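Local structure of GTP cyclohydrolase 1 type 2 homolog (Thermus thermophilus, 2YYB) at residues Ser172-Leu177 and His192-Glu197; Asp143-Leu148 and Asn204-Gly209; His65-Gly70 and Arg81-Leu86; Asp4-Tyr9 and Phe229-Val234. The protein is of unknown function but belongs to the GTP cyclohydrolase I type 2/NIF3 family and probably binds a pair of divalent metal ions. All blocks are in the same frame, centred on the assembly; numbering follows the deposited sequence.

Contact 1 of 4, residues Ser172-Leu177 and His192-Glu197; sequences SGTGLL and HSVFHE
T174 and V194 mark the closest backbone approach, with T174 CA 7.0 Å from V194 CA. On one side a short 3-10 turn is tied by L177 N to T174 O at 2.7 Å; on the other, F195 N reaches back to H192 O at 3.0 Å. T174, L177, V194 and E197 all turn toward the opposing segment, and V194 is the piece in the middle. Its CG1 stands beside the backbone N and its CG2 between N and the carbonyl carbon (chi1 -62°), and this fork meets two neighbours. T174 crosses it at about a right angle, methyl against methyl, T174 CG2 to V194 CG2 at 3.7 Å. L177 comes in with CD2 alone, L177 CD2 lying 3.8 Å from V194 CG1. Trimming V194 to an alanine removes both branches and would probably open a gap facing T174 CG2 and L177 CD2. E197, fully stretched, lays its OE2 4.0 Å from L177 CD2, while its OE1 is salt-bridged to R201. H192 faces the second subunit, where its NE2 bonds D44 of that chain. The segments belong to two successive connections between parallel strands, 166-169 to 184-187 and 184-187 to 204-207, packed side by side as in consecutive crossovers of an alpha/beta sheet.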
loop_
_atom_site.group_PDB
_atom_site.type_symbol
_atom_site.label_atom_id
_atom_site.label_comp_id
_atom_site.label_asym_id
_atom_site.label_seq_id
_atom_site.Cartn_x
_atom_site.Cartn_y
_atom_site.Cartn_z
ATOM N N SER A 172 -6.640 -2.435 -25.868
ATOM C CA SER A 172 -5.887 -3.542 -25.285
ATOM C C SER A 172 -6.759 -4.335 -24.337
ATOM O O SER A 172 -6.706 -4.126 -23.124
ATOM C CB SER A 172 -4.663 -3.027 -24.509
ATOM O OG SER A 172 -3.619 -2.642 -25.384
ATOM N N GLY A 173 -7.537 -5.257 -24.880
ATOM C CA GLY A 173 -8.409 -6.038 -24.028
ATOM C C GLY A 173 -7.874 -7.386 -23.596
ATOM O O GLY A 173 -8.478 -8.036 -22.747
ATOM N N THR A 174 -6.745 -7.810 -24.156
ATOM C CA THR A 174 -6.179 -9.111 -23.798
ATOM C C THR A 174 -6.158 -9.385 -22.307
ATOM O O THR A 174 -6.391 -10.513 -21.885
ATOM C CB THR A 174 -4.750 -9.300 -24.323
ATOM O OG1 THR A 174 -3.949 -8.175 -23.942
ATOM C CG2 THR A 174 -4.758 -9.478 -25.835
ATOM N N GLY A 175 -5.878 -8.367 -21.507
ATOM C CA GLY A 175 -5.863 -8.575 -20.074
ATOM C C GLY A 175 -7.144 -9.245 -19.609
ATOM O O GLY A 175 -7.135 -9.977 -18.612
ATOM N N LEU A 176 -8.239 -9.005 -20.340
ATOM C CA LEU A 176 -9.554 -9.579 -20.026
ATOM C C LEU A 176 -9.791 -11.000 -20.562
ATOM O O LEU A 176 -10.852 -11.576 -20.328
ATOM C CB LEU A 176 -10.670 -8.676 -20.559
ATOM C CG LEU A 176 -11.019 -7.379 -19.816
ATOM C CD1 LEU A 176 -11.838 -6.454 -20.739
ATOM C CD2 LEU A 176 -11.792 -7.712 -18.541
ATOM N N LEU A 177 -8.815 -11.558 -21.274
ATOM C CA LEU A 177 -8.936 -12.898 -21.848
ATOM C C LEU A 177 -9.536 -13.970 -20.933
ATOM O O LEU A 177 -10.488 -14.648 -21.307
ATOM C CB LEU A 177 -7.575 -13.380 -22.335
ATOM C CG LEU A 177 -7.584 -14.045 -23.708
ATOM C CD1 LEU A 177 -8.182 -13.095 -24.717
ATOM C CD2 LEU A 177 -6.178 -14.407 -24.115
ATOM N N HIS A 192 1.802 -11.182 -27.159
ATOM C CA HIS A 192 2.453 -12.475 -27.206
ATOM C C HIS A 192 2.080 -13.310 -25.970
ATOM O O HIS A 192 1.775 -14.493 -26.075
ATOM C CB HIS A 192 3.969 -12.306 -27.247
ATOM C CG HIS A 192 4.719 -13.598 -27.120
ATOM N ND1 HIS A 192 4.861 -14.489 -28.165
ATOM C CD2 HIS A 192 5.331 -14.171 -26.055
ATOM C CE1 HIS A 192 5.529 -15.551 -27.747
ATOM N NE2 HIS A 192 5.824 -15.384 -26.471
ATOM N N SER A 193 2.096 -12.692 -24.793
ATOM C CA SER A 193 1.788 -13.427 -23.573
ATOM C C SER A 193 0.414 -14.111 -23.487
ATOM O O SER A 193 0.174 -14.841 -22.531
ATOM C CB SER A 193 1.963 -12.525 -22.354
ATOM O OG SER A 193 0.977 -11.513 -22.330
ATOM N N VAL A 194 -0.492 -13.885 -24.442
ATOM C CA VAL A 194 -1.794 -14.553 -24.367
ATOM C C VAL A 194 -2.001 -15.541 -25.495
ATOM O O VAL A 194 -3.059 -16.149 -25.607
ATOM C CB VAL A 194 -2.991 -13.572 -24.382
ATOM C CG1 VAL A 194 -2.936 -12.664 -23.167
ATOM C CG2 VAL A 194 -3.009 -12.789 -25.677
ATOM N N PHE A 195 -0.988 -15.705 -26.329
ATOM C CA PHE A 195 -1.072 -16.637 -27.437
ATOM C C PHE A 195 -1.534 -18.046 -27.031
ATOM O O PHE A 195 -2.652 -18.448 -27.334
ATOM C CB PHE A 195 0.279 -16.744 -28.123
ATOM C CG PHE A 195 0.223 -17.458 -29.428
ATOM C CD1 PHE A 195 -0.326 -16.836 -30.545
ATOM C CD2 PHE A 195 0.681 -18.761 -29.538
ATOM C CE1 PHE A 195 -0.417 -17.506 -31.760
ATOM C CE2 PHE A 195 0.594 -19.439 -30.744
ATOM C CZ PHE A 195 0.042 -18.808 -31.859
ATOM N N HIS A 196 -0.677 -18.794 -26.346
ATOM C CA HIS A 196 -1.013 -20.157 -25.956
ATOM C C HIS A 196 -2.299 -20.311 -25.174
ATOM O O HIS A 196 -3.052 -21.262 -25.391
ATOM C CB HIS A 196 0.161 -20.787 -25.201
ATOM C CG HIS A 196 1.373 -20.971 -26.060
ATOM N ND1 HIS A 196 1.427 -21.908 -27.070
ATOM C CD2 HIS A 196 2.532 -20.270 -26.135
ATOM C CE1 HIS A 196 2.564 -21.774 -27.730
ATOM N NE2 HIS A 196 3.251 -20.787 -27.183
ATOM N N GLU A 197 -2.572 -19.375 -24.278
ATOM C CA GLU A 197 -3.794 -19.473 -23.505
ATOM C C GLU A 197 -5.008 -19.429 -24.459
ATOM O O GLU A 197 -5.937 -20.235 -24.341
ATOM C CB GLU A 197 -3.870 -18.341 -22.488
ATOM C CG GLU A 197 -4.999 -18.526 -21.515
ATOM C CD GLU A 197 -5.407 -17.242 -20.817
ATOM O OE1 GLU A 197 -6.482 -17.241 -20.169
ATOM O OE2 GLU A 197 -4.654 -16.247 -20.917
#

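Contact 2 of 4, residues Asp143-Leu148 and Asn204-Gly209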
loop_
_atom_site.group_PDB
_atom_site.type_symbol
_atom_site.label_atom_id
_atom_site.label_comp_id
_atom_site.label_asym_id
_atom_site.label_seq_id
_atom_site.Cartn_x
_atom_site.Cartn_y
_atom_site.Cartn_z
ATOM N N ASP A 143 -14.104 -10.269 -42.030
ATOM C CA ASP A 143 -14.166 -9.491 -43.246
ATOM C C ASP A 143 -14.958 -8.209 -43.040
ATOM O O ASP A 143 -14.569 -7.159 -43.545
ATOM C CB ASP A 143 -14.736 -10.355 -44.356
ATOM C CG ASP A 143 -13.805 -11.490 -44.708
ATOM O OD1 ASP A 143 -12.916 -11.282 -45.565
ATOM O OD2 ASP A 143 -13.937 -12.580 -44.099
ATOM N N ARG A 144 -16.054 -8.273 -42.292
ATOM C CA ARG A 144 -16.814 -7.057 -42.042
ATOM C C ARG A 144 -15.832 -6.092 -41.368
ATOM O O ARG A 144 -15.723 -4.913 -41.734
ATOM C CB ARG A 144 -18.015 -7.341 -41.131
ATOM C CG ARG A 144 -19.004 -8.342 -41.715
ATOM C CD ARG A 144 -20.255 -8.479 -40.848
ATOM N NE ARG A 144 -21.066 -9.644 -41.210
ATOM C CZ ARG A 144 -22.123 -10.079 -40.519
ATOM N NH1 ARG A 144 -22.516 -9.447 -39.419
ATOM N NH2 ARG A 144 -22.783 -11.162 -40.916
ATOM N N LEU A 145 -15.094 -6.619 -40.397
ATOM C CA LEU A 145 -14.098 -5.840 -39.685
ATOM C C LEU A 145 -13.176 -5.172 -40.686
ATOM O O LEU A 145 -13.070 -3.954 -40.726
ATOM C CB LEU A 145 -13.290 -6.753 -38.762
ATOM C CG LEU A 145 -13.672 -6.754 -37.279
ATOM C CD1 LEU A 145 -15.115 -6.305 -37.100
ATOM C CD2 LEU A 145 -13.435 -8.140 -36.689
ATOM N N GLY A 146 -12.524 -5.987 -41.504
ATOM C CA GLY A 146 -11.608 -5.472 -42.502
ATOM C C GLY A 146 -12.159 -4.383 -43.407
ATOM O O GLY A 146 -11.454 -3.425 -43.724
ATOM N N GLN A 147 -13.406 -4.511 -43.843
ATOM C CA GLN A 147 -13.958 -3.488 -44.721
ATOM C C GLN A 147 -14.492 -2.325 -43.892
ATOM O O GLN A 147 -14.666 -1.215 -44.389
ATOM C CB GLN A 147 -15.045 -4.076 -45.657
ATOM C CG GLN A 147 -16.266 -4.723 -44.997
ATOM C CD GLN A 147 -17.240 -3.712 -44.408
ATOM O OE1 GLN A 147 -17.413 -2.612 -44.947
ATOM N NE2 GLN A 147 -17.896 -4.087 -43.305
ATOM N N LEU A 148 -14.728 -2.583 -42.616
ATOM C CA LEU A 148 -15.218 -1.553 -41.714
ATOM C C LEU A 148 -13.996 -0.901 -41.068
ATOM O O LEU A 148 -14.128 -0.110 -40.146
ATOM C CB LEU A 148 -16.078 -2.202 -40.636
ATOM C CG LEU A 148 -16.907 -1.355 -39.683
ATOM C CD1 LEU A 148 -18.136 -0.843 -40.400
ATOM C CD2 LEU A 148 -17.332 -2.208 -38.509
ATOM N N ASN A 204 -11.828 -17.910 -29.720
ATOM C CA ASN A 204 -11.736 -17.323 -31.042
ATOM C C ASN A 204 -11.442 -15.879 -30.701
ATOM O O ASN A 204 -12.152 -15.285 -29.872
ATOM C CB ASN A 204 -13.075 -17.395 -31.775
ATOM C CG ASN A 204 -13.269 -18.692 -32.537
ATOM O OD1 ASN A 204 -14.411 -19.116 -32.754
ATOM N ND2 ASN A 204 -12.166 -19.320 -32.967
ATOM N N VAL A 205 -10.397 -15.319 -31.300
ATOM C CA VAL A 205 -10.058 -13.932 -31.022
ATOM C C VAL A 205 -9.668 -13.224 -32.295
ATOM O O VAL A 205 -8.900 -13.763 -33.093
ATOM C CB VAL A 205 -8.871 -13.804 -30.027
ATOM C CG1 VAL A 205 -8.556 -12.328 -29.781
ATOM C CG2 VAL A 205 -9.195 -14.498 -28.734
ATOM N N ILE A 206 -10.205 -12.023 -32.487
ATOM C CA ILE A 206 -9.879 -11.221 -33.669
ATOM C C ILE A 206 -9.257 -9.905 -33.190
ATOM O O ILE A 206 -9.871 -9.177 -32.398
ATOM C CB ILE A 206 -11.143 -10.838 -34.514
ATOM C CG1 ILE A 206 -11.896 -12.082 -34.989
ATOM C CG2 ILE A 206 -10.718 -9.995 -35.719
ATOM C CD1 ILE A 206 -11.189 -12.830 -36.077
ATOM N N TYR A 207 -8.050 -9.610 -33.667
ATOM C CA TYR A 207 -7.339 -8.367 -33.316
ATOM C C TYR A 207 -7.459 -7.412 -34.497
ATOM O O TYR A 207 -6.848 -7.633 -35.536
ATOM C CB TYR A 207 -5.856 -8.654 -33.015
ATOM C CG TYR A 207 -5.677 -9.472 -31.764
ATOM C CD1 TYR A 207 -6.040 -8.955 -30.521
ATOM C CD2 TYR A 207 -5.226 -10.796 -31.822
ATOM C CE1 TYR A 207 -5.968 -9.736 -29.365
ATOM C CE2 TYR A 207 -5.149 -11.586 -30.661
ATOM C CZ TYR A 207 -5.528 -11.044 -29.445
ATOM O OH TYR A 207 -5.507 -11.805 -28.306
ATOM N N ALA A 208 -8.249 -6.352 -34.334
ATOM C CA ALA A 208 -8.462 -5.404 -35.424
ATOM C C ALA A 208 -7.699 -4.074 -35.352
ATOM O O ALA A 208 -8.017 -3.130 -36.087
ATOM C CB ALA A 208 -9.956 -5.147 -35.575
ATOM N N GLY A 209 -6.696 -4.003 -34.480
ATOM C CA GLY A 209 -5.900 -2.793 -34.352
ATOM C C GLY A 209 -6.311 -1.925 -33.181
ATOM O O GLY A 209 -7.498 -1.753 -32.934
#
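L148 N is shared between two carbonyls as the helix carrying L145 runs out above I206 and A208: R144 O holds it at 2.7 Å, and L145 O adds a weak bond. The architecture is layered alpha/beta, with helix 141-147 lying against a mixed four-stranded sheet. Strand 204-207 is an inner strand, antiparallel to 154-157 on one flank and parallel to 184-187 on the other, and its backbone bonds with H156, L154, F185 and T187. I206 and A208 point toward the helix, while Y207 between them points away, so the helix meets one side of the strand. L145 carries the whole helix side of this contact and is also packed on L116. Beyond the strand's end, G209 has a positive phi (99°), and a side chain there would run into the carbonyl O of A208. This bend leads into helix 210-213, which begins with H210, a predicted metal ligand; G209 O accepts from T213 OG1. With CG1 beside the backbone N (chi1 -59°), CG2 of I206 stands anti to that N, and this methyl is the one that faces L145. L145 CD2 lies 3.4 Å from I206 CG2, and L145 CG lies 4.4 Å from A208 CB.

Contact 3 of 4, residues His65-Gly70 and Arg81-Leu86; sequences HGLFWG and RRLETL
From H65 to G70 the chain leaves strand 60-63 and swings past helix 77-88, settling L67 on R82 and L83; this is the first leg of a beta-alpha-beta crossover that continues into parallel strand 92-95. H65, predicted to bind a divalent metal ion, has a weak bond from NE2 to E214. L67 N bonds Q29 OE1, and its side chain points at the helix and forks. The L67 side chain slides past the extended R82 chain in the opposite direction, L67 CD2 lying 4.0 Å from R82 CD, with the guanidinium oblique to it. R82 itself goes on to a salt bridge from NE to E200 of the second subunit. On the other branch, L67 CD1 is 4.3 Å from L83 CD2, and L83 in turn packs on L83 of the third subunit. F68 follows, packed on I75 of that third subunit. Its ring lies under its own neighbour, with L67 CB 4.2 Å above the F68 ring plane, offset toward the rim.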
loop_
_atom_site.group_PDB
_atom_site.type_symbol
_atom_site.label_atom_id
_atom_site.label_comp_id
_atom_site.label_asym_id
_atom_site.label_seq_id
_atom_site.Cartn_x
_atom_site.Cartn_y
_atom_site.Cartn_z
ATOM N N HIS A 65 -7.200 9.153 -26.116
ATOM C CA HIS A 65 -5.953 9.024 -25.366
ATOM C C HIS A 65 -5.324 10.409 -25.161
ATOM O O HIS A 65 -4.675 10.946 -26.069
ATOM C CB HIS A 65 -4.982 8.107 -26.131
ATOM C CG HIS A 65 -5.476 6.700 -26.303
ATOM N ND1 HIS A 65 -5.754 5.869 -25.235
ATOM C CD2 HIS A 65 -5.730 5.973 -27.419
ATOM C CE1 HIS A 65 -6.158 4.693 -25.688
ATOM N NE2 HIS A 65 -6.152 4.730 -27.009
ATOM N N GLY A 66 -5.516 10.979 -23.974
ATOM C CA GLY A 66 -4.997 12.300 -23.684
ATOM C C GLY A 66 -3.553 12.427 -23.233
ATOM O O GLY A 66 -2.734 11.544 -23.439
ATOM N N LEU A 67 -3.247 13.542 -22.587
ATOM C CA LEU A 67 -1.895 13.829 -22.138
ATOM C C LEU A 67 -1.513 13.387 -20.741
ATOM O O LEU A 67 -0.335 13.175 -20.464
ATOM C CB LEU A 67 -1.635 15.328 -22.233
ATOM C CG LEU A 67 -1.579 15.956 -23.616
ATOM C CD1 LEU A 67 -1.445 17.454 -23.460
ATOM C CD2 LEU A 67 -0.414 15.383 -24.396
ATOM N N PHE A 68 -2.499 13.249 -19.863
ATOM C CA PHE A 68 -2.226 12.889 -18.486
ATOM C C PHE A 68 -2.615 11.477 -18.052
ATOM O O PHE A 68 -3.666 10.965 -18.434
ATOM C CB PHE A 68 -2.891 13.923 -17.584
ATOM C CG PHE A 68 -2.397 15.321 -17.817
ATOM C CD1 PHE A 68 -1.080 15.664 -17.521
ATOM C CD2 PHE A 68 -3.225 16.282 -18.382
ATOM C CE1 PHE A 68 -0.605 16.933 -17.788
ATOM C CE2 PHE A 68 -2.747 17.559 -18.652
ATOM C CZ PHE A 68 -1.443 17.881 -18.357
ATOM N N TRP A 69 -1.754 10.862 -17.240
ATOM C CA TRP A 69 -1.990 9.516 -16.736
ATOM C C TRP A 69 -1.527 9.358 -15.286
ATOM O O TRP A 69 -1.044 8.299 -14.915
ATOM C CB TRP A 69 -1.263 8.481 -17.608
ATOM C CG TRP A 69 -1.527 8.613 -19.086
ATOM C CD1 TRP A 69 -0.817 9.366 -19.984
ATOM C CD2 TRP A 69 -2.596 8.003 -19.832
ATOM N NE1 TRP A 69 -1.378 9.263 -21.237
ATOM C CE2 TRP A 69 -2.470 8.435 -21.175
ATOM C CE3 TRP A 69 -3.647 7.133 -19.497
ATOM C CZ2 TRP A 69 -3.355 8.028 -22.185
ATOM C CZ3 TRP A 69 -4.535 6.723 -20.512
ATOM C CH2 TRP A 69 -4.376 7.176 -21.837
ATOM N N GLY A 70 -1.676 10.399 -14.470
ATOM C CA GLY A 70 -1.246 10.311 -13.080
ATOM C C GLY A 70 0.245 10.592 -12.902
ATOM O O GLY A 70 0.703 10.989 -11.828
ATOM N N ARG A 81 6.474 21.350 -26.809
ATOM C CA ARG A 81 6.026 21.642 -28.174
ATOM C C ARG A 81 4.541 21.387 -28.358
ATOM O O ARG A 81 3.858 22.159 -29.046
ATOM C CB ARG A 81 6.831 20.854 -29.216
ATOM C CG ARG A 81 8.273 21.363 -29.372
ATOM C CD ARG A 81 8.959 20.798 -30.596
ATOM N NE ARG A 81 9.075 19.350 -30.513
ATOM C CZ ARG A 81 9.963 18.719 -29.753
ATOM N NH1 ARG A 81 10.828 19.416 -29.014
ATOM N NH2 ARG A 81 9.973 17.389 -29.715
ATOM N N ARG A 82 4.028 20.335 -27.724
ATOM C CA ARG A 82 2.611 20.031 -27.839
ATOM C C ARG A 82 1.750 21.188 -27.315
ATOM O O ARG A 82 0.782 21.620 -27.976
ATOM C CB ARG A 82 2.279 18.747 -27.082
ATOM C CG ARG A 82 2.751 17.485 -27.759
ATOM C CD ARG A 82 2.611 16.326 -26.816
ATOM N NE ARG A 82 2.911 15.061 -27.474
ATOM C CZ ARG A 82 2.638 13.862 -26.959
ATOM N NH1 ARG A 82 2.055 13.765 -25.777
ATOM N NH2 ARG A 82 2.951 12.761 -27.631
ATOM N N LEU A 83 2.110 21.684 -26.131
ATOM C CA LEU A 83 1.388 22.780 -25.517
ATOM C C LEU A 83 1.496 24.083 -26.311
ATOM O O LEU A 83 0.532 24.843 -26.390
ATOM C CB LEU A 83 1.886 23.000 -24.088
ATOM C CG LEU A 83 1.701 21.817 -23.159
ATOM C CD1 LEU A 83 2.099 22.231 -21.757
ATOM C CD2 LEU A 83 0.248 21.357 -23.198
ATOM N N GLU A 84 2.661 24.352 -26.889
ATOM C CA GLU A 84 2.829 25.569 -27.675
ATOM C C GLU A 84 1.813 25.569 -28.813
ATOM O O GLU A 84 1.213 26.603 -29.118
ATOM C CB GLU A 84 4.256 25.667 -28.240
ATOM C CG GLU A 84 5.296 25.981 -27.200
ATOM C CD GLU A 84 6.704 26.059 -27.759
ATOM O OE1 GLU A 84 7.187 25.043 -28.323
ATOM O OE2 GLU A 84 7.337 27.138 -27.628
ATOM N N THR A 85 1.636 24.404 -29.433
ATOM C CA THR A 85 0.705 24.217 -30.533
ATOM C C THR A 85 -0.733 24.424 -30.067
ATOM O O THR A 85 -1.489 25.177 -30.674
ATOM C CB THR A 85 0.853 22.815 -31.102
ATOM O OG1 THR A 85 2.208 22.623 -31.489
ATOM C CG2 THR A 85 -0.024 22.609 -32.301
ATOM N N LEU A 86 -1.139 23.766 -28.994
ATOM C CA LEU A 86 -2.501 24.000 -28.545
ATOM C C LEU A 86 -2.654 25.495 -28.235
ATOM O O LEU A 86 -3.594 26.126 -28.703
ATOM C CB LEU A 86 -2.847 23.162 -27.308
ATOM C CG LEU A 86 -2.784 21.636 -27.436
ATOM C CD1 LEU A 86 -3.198 21.030 -26.111
ATOM C CD2 LEU A 86 -3.690 21.128 -28.545
#

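Contact 4 of 4, residues Asp4-Tyr9 and Phe229-Val234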
loop_
_atom_site.group_PDB
_atom_site.type_symbol
_atom_site.label_atom_id
_atom_site.label_comp_id
_atom_site.label_asym_id
_atom_site.label_seq_id
_atom_site.Cartn_x
_atom_site.Cartn_y
_atom_site.Cartn_z
ATOM N N ASP A 4 -17.237 26.369 -21.537
ATOM C CA ASP A 4 -17.540 25.864 -20.215
ATOM C C ASP A 4 -18.838 25.049 -20.166
ATOM O O ASP A 4 -18.968 24.143 -19.343
ATOM C CB ASP A 4 -17.547 27.036 -19.229
ATOM C CG ASP A 4 -16.168 27.677 -19.091
ATOM O OD1 ASP A 4 -16.080 28.903 -18.872
ATOM O OD2 ASP A 4 -15.162 26.941 -19.200
ATOM N N GLU A 5 -19.790 25.351 -21.045
ATOM C CA GLU A 5 -21.032 24.584 -21.069
ATOM C C GLU A 5 -20.774 23.271 -21.790
ATOM O O GLU A 5 -21.301 22.225 -21.410
ATOM C CB GLU A 5 -22.135 25.336 -21.803
ATOM C CG GLU A 5 -22.438 26.683 -21.229
ATOM C CD GLU A 5 -23.502 27.401 -22.028
ATOM O OE1 GLU A 5 -23.617 27.114 -23.250
ATOM O OE2 GLU A 5 -24.209 28.257 -21.438
ATOM N N LEU A 6 -19.969 23.343 -22.847
ATOM C CA LEU A 6 -19.613 22.158 -23.606
ATOM C C LEU A 6 -18.895 21.186 -22.655
ATOM O O LEU A 6 -19.190 19.995 -22.644
ATOM C CB LEU A 6 -18.689 22.514 -24.775
ATOM C CG LEU A 6 -18.914 21.805 -26.123
ATOM C CD1 LEU A 6 -17.571 21.636 -26.860
ATOM C CD2 LEU A 6 -19.575 20.452 -25.899
ATOM N N VAL A 7 -17.967 21.689 -21.846
ATOM C CA VAL A 7 -17.261 20.813 -20.929
ATOM C C VAL A 7 -18.224 20.223 -19.884
ATOM O O VAL A 7 -18.148 19.032 -19.564
ATOM C CB VAL A 7 -16.091 21.548 -20.227
ATOM C CG1 VAL A 7 -15.473 20.655 -19.178
ATOM C CG2 VAL A 7 -15.031 21.934 -21.249
ATOM N N ARG A 8 -19.136 21.046 -19.373
ATOM C CA ARG A 8 -20.112 20.595 -18.388
ATOM C C ARG A 8 -20.995 19.505 -18.987
ATOM O O ARG A 8 -21.196 18.447 -18.379
ATOM C CB ARG A 8 -20.989 21.763 -17.945
ATOM C CG ARG A 8 -21.058 21.993 -16.449
ATOM C CD ARG A 8 -20.870 23.467 -16.151
ATOM N NE ARG A 8 -21.589 24.300 -17.112
ATOM C CZ ARG A 8 -21.314 25.582 -17.346
ATOM N NH1 ARG A 8 -20.331 26.182 -16.680
ATOM N NH2 ARG A 8 -22.006 26.263 -18.260
ATOM N N TYR A 9 -21.516 19.760 -20.184
ATOM C CA TYR A 9 -22.363 18.783 -20.846
ATOM C C TYR A 9 -21.618 17.466 -21.012
ATOM O O TYR A 9 -22.102 16.420 -20.574
ATOM C CB TYR A 9 -22.797 19.274 -22.218
ATOM C CG TYR A 9 -23.599 18.242 -22.988
ATOM C CD1 TYR A 9 -24.923 17.933 -22.622
ATOM C CD2 TYR A 9 -23.051 17.585 -24.095
ATOM C CE1 TYR A 9 -25.685 16.997 -23.354
ATOM C CE2 TYR A 9 -23.802 16.654 -24.824
ATOM C CZ TYR A 9 -25.116 16.369 -24.448
ATOM O OH TYR A 9 -25.852 15.467 -25.180
ATOM N N PHE A 229 -26.000 20.558 -30.958
ATOM C CA PHE A 229 -25.543 21.936 -30.831
ATOM C C PHE A 229 -25.151 22.547 -32.156
ATOM O O PHE A 229 -24.717 23.695 -32.211
ATOM C CB PHE A 229 -24.342 22.015 -29.894
ATOM C CG PHE A 229 -24.635 21.581 -28.494
ATOM C CD1 PHE A 229 -25.524 22.293 -27.708
ATOM C CD2 PHE A 229 -24.002 20.465 -27.954
ATOM C CE1 PHE A 229 -25.785 21.908 -26.404
ATOM C CE2 PHE A 229 -24.256 20.071 -26.652
ATOM C CZ PHE A 229 -25.150 20.792 -25.870
ATOM N N GLY A 230 -25.275 21.780 -33.225
ATOM C CA GLY A 230 -24.929 22.319 -34.523
ATOM C C GLY A 230 -23.464 22.653 -34.707
ATOM O O GLY A 230 -23.109 23.353 -35.656
ATOM N N LEU A 231 -22.604 22.176 -33.810
ATOM C CA LEU A 231 -21.166 22.427 -33.959
ATOM C C LEU A 231 -20.645 21.558 -35.109
ATOM O O LEU A 231 -20.922 20.370 -35.184
ATOM C CB LEU A 231 -20.388 22.073 -32.673
ATOM C CG LEU A 231 -20.583 22.906 -31.394
ATOM C CD1 LEU A 231 -19.884 22.227 -30.224
ATOM C CD2 LEU A 231 -20.048 24.331 -31.589
ATOM N N PRO A 232 -19.940 22.163 -36.056
ATOM C CA PRO A 232 -19.415 21.353 -37.151
ATOM C C PRO A 232 -18.171 20.630 -36.613
ATOM O O PRO A 232 -17.579 21.061 -35.614
ATOM C CB PRO A 232 -19.063 22.394 -38.202
ATOM C CG PRO A 232 -18.687 23.594 -37.368
ATOM C CD PRO A 232 -19.769 23.598 -36.329
ATOM N N TRP A 233 -17.774 19.533 -37.250
ATOM C CA TRP A 233 -16.591 18.829 -36.782
ATOM C C TRP A 233 -15.800 18.192 -37.906
ATOM O O TRP A 233 -16.299 18.026 -39.013
ATOM C CB TRP A 233 -16.959 17.770 -35.731
ATOM C CG TRP A 233 -17.774 16.612 -36.242
ATOM C CD1 TRP A 233 -19.113 16.602 -36.485
ATOM C CD2 TRP A 233 -17.294 15.298 -36.589
ATOM N NE1 TRP A 233 -19.502 15.370 -36.960
ATOM C CE2 TRP A 233 -18.406 14.550 -37.037
ATOM C CE3 TRP A 233 -16.034 14.683 -36.563
ATOM C CZ2 TRP A 233 -18.299 13.214 -37.461
ATOM C CZ3 TRP A 233 -15.926 13.343 -36.987
ATOM C CH2 TRP A 233 -17.056 12.630 -37.429
ATOM N N VAL A 234 -14.549 17.866 -37.610
ATOM C CA VAL A 234 -13.661 17.228 -38.567
ATOM C C VAL A 234 -12.900 16.105 -37.858
ATOM O O VAL A 234 -12.634 16.196 -36.666
ATOM C CB VAL A 234 -12.653 18.238 -39.129
ATOM C CG1 VAL A 234 -11.878 18.881 -37.998
ATOM C CG2 VAL A 234 -11.708 17.542 -40.079
#
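An edge-to-face aromatic pair, F229 into Y9, joins the N-terminal helix 3-13 to the link between helix 216-229 and strand 233-235, with a leucine pair beside it. The two ring planes stand at 89°, their centroids 5.2 Å apart. F229 drives its edge at one face of the tyrosine, its CE2 sitting 3.8 Å from Y9 CD2 and displaced from the ring centre toward the rim. Y9 swings CG anti to its backbone N (chi1 176°), which carries the ring off the helix to where F229 can meet it. At the far end of the ring, Y9 OH is hydrogen-bonded to H224 NE2, so the tyrosine is pinned at its hydroxyl as well as at its face. A valine here has neither ring nor hydroxyl, and the F229 edge would probably be left without a face to lean on and H224 without its mate. One turn back on the helix, L6 meets L231 tip to tip, L6 CD1 to L231 CD1 at 4.1 Å. M1 touches L6, F229 and L231 alike. Between the two partners G230 turns the chain with a positive phi (66°), which favours glycine. P232 and V234 then bond the backbone of strand 39-42, so the last strand of the chain enters the mixed five-stranded sheet at its margin, in a layered alpha/beta fold where the first helix packs against it.

Contact 4 joins the two ends of the chain and so encloses the rest: contact 3 closes first, then contact 1, which lies inside the loop closed by contact 2. Contacts 3 and 4, centres about 20 Å apart, serve the five-stranded sheet, one on the crossover between strands 60-63 and 92-95, the other at edge strand 233-235. Contacts 1 and 2, centres about 16 Å apart, belong to the four-stranded sheet and touch directly through Y207, whose hydroxyl meets T174 and V194. Y207 points to contact 1 while I206 points to contact 2, so the two occupy different faces of strand 204-207. Contacts 1 and 3, about 30 Å apart between centres, both reach the second subunit, and contact 3 a third as well, so they lie at the assembly's interfaces.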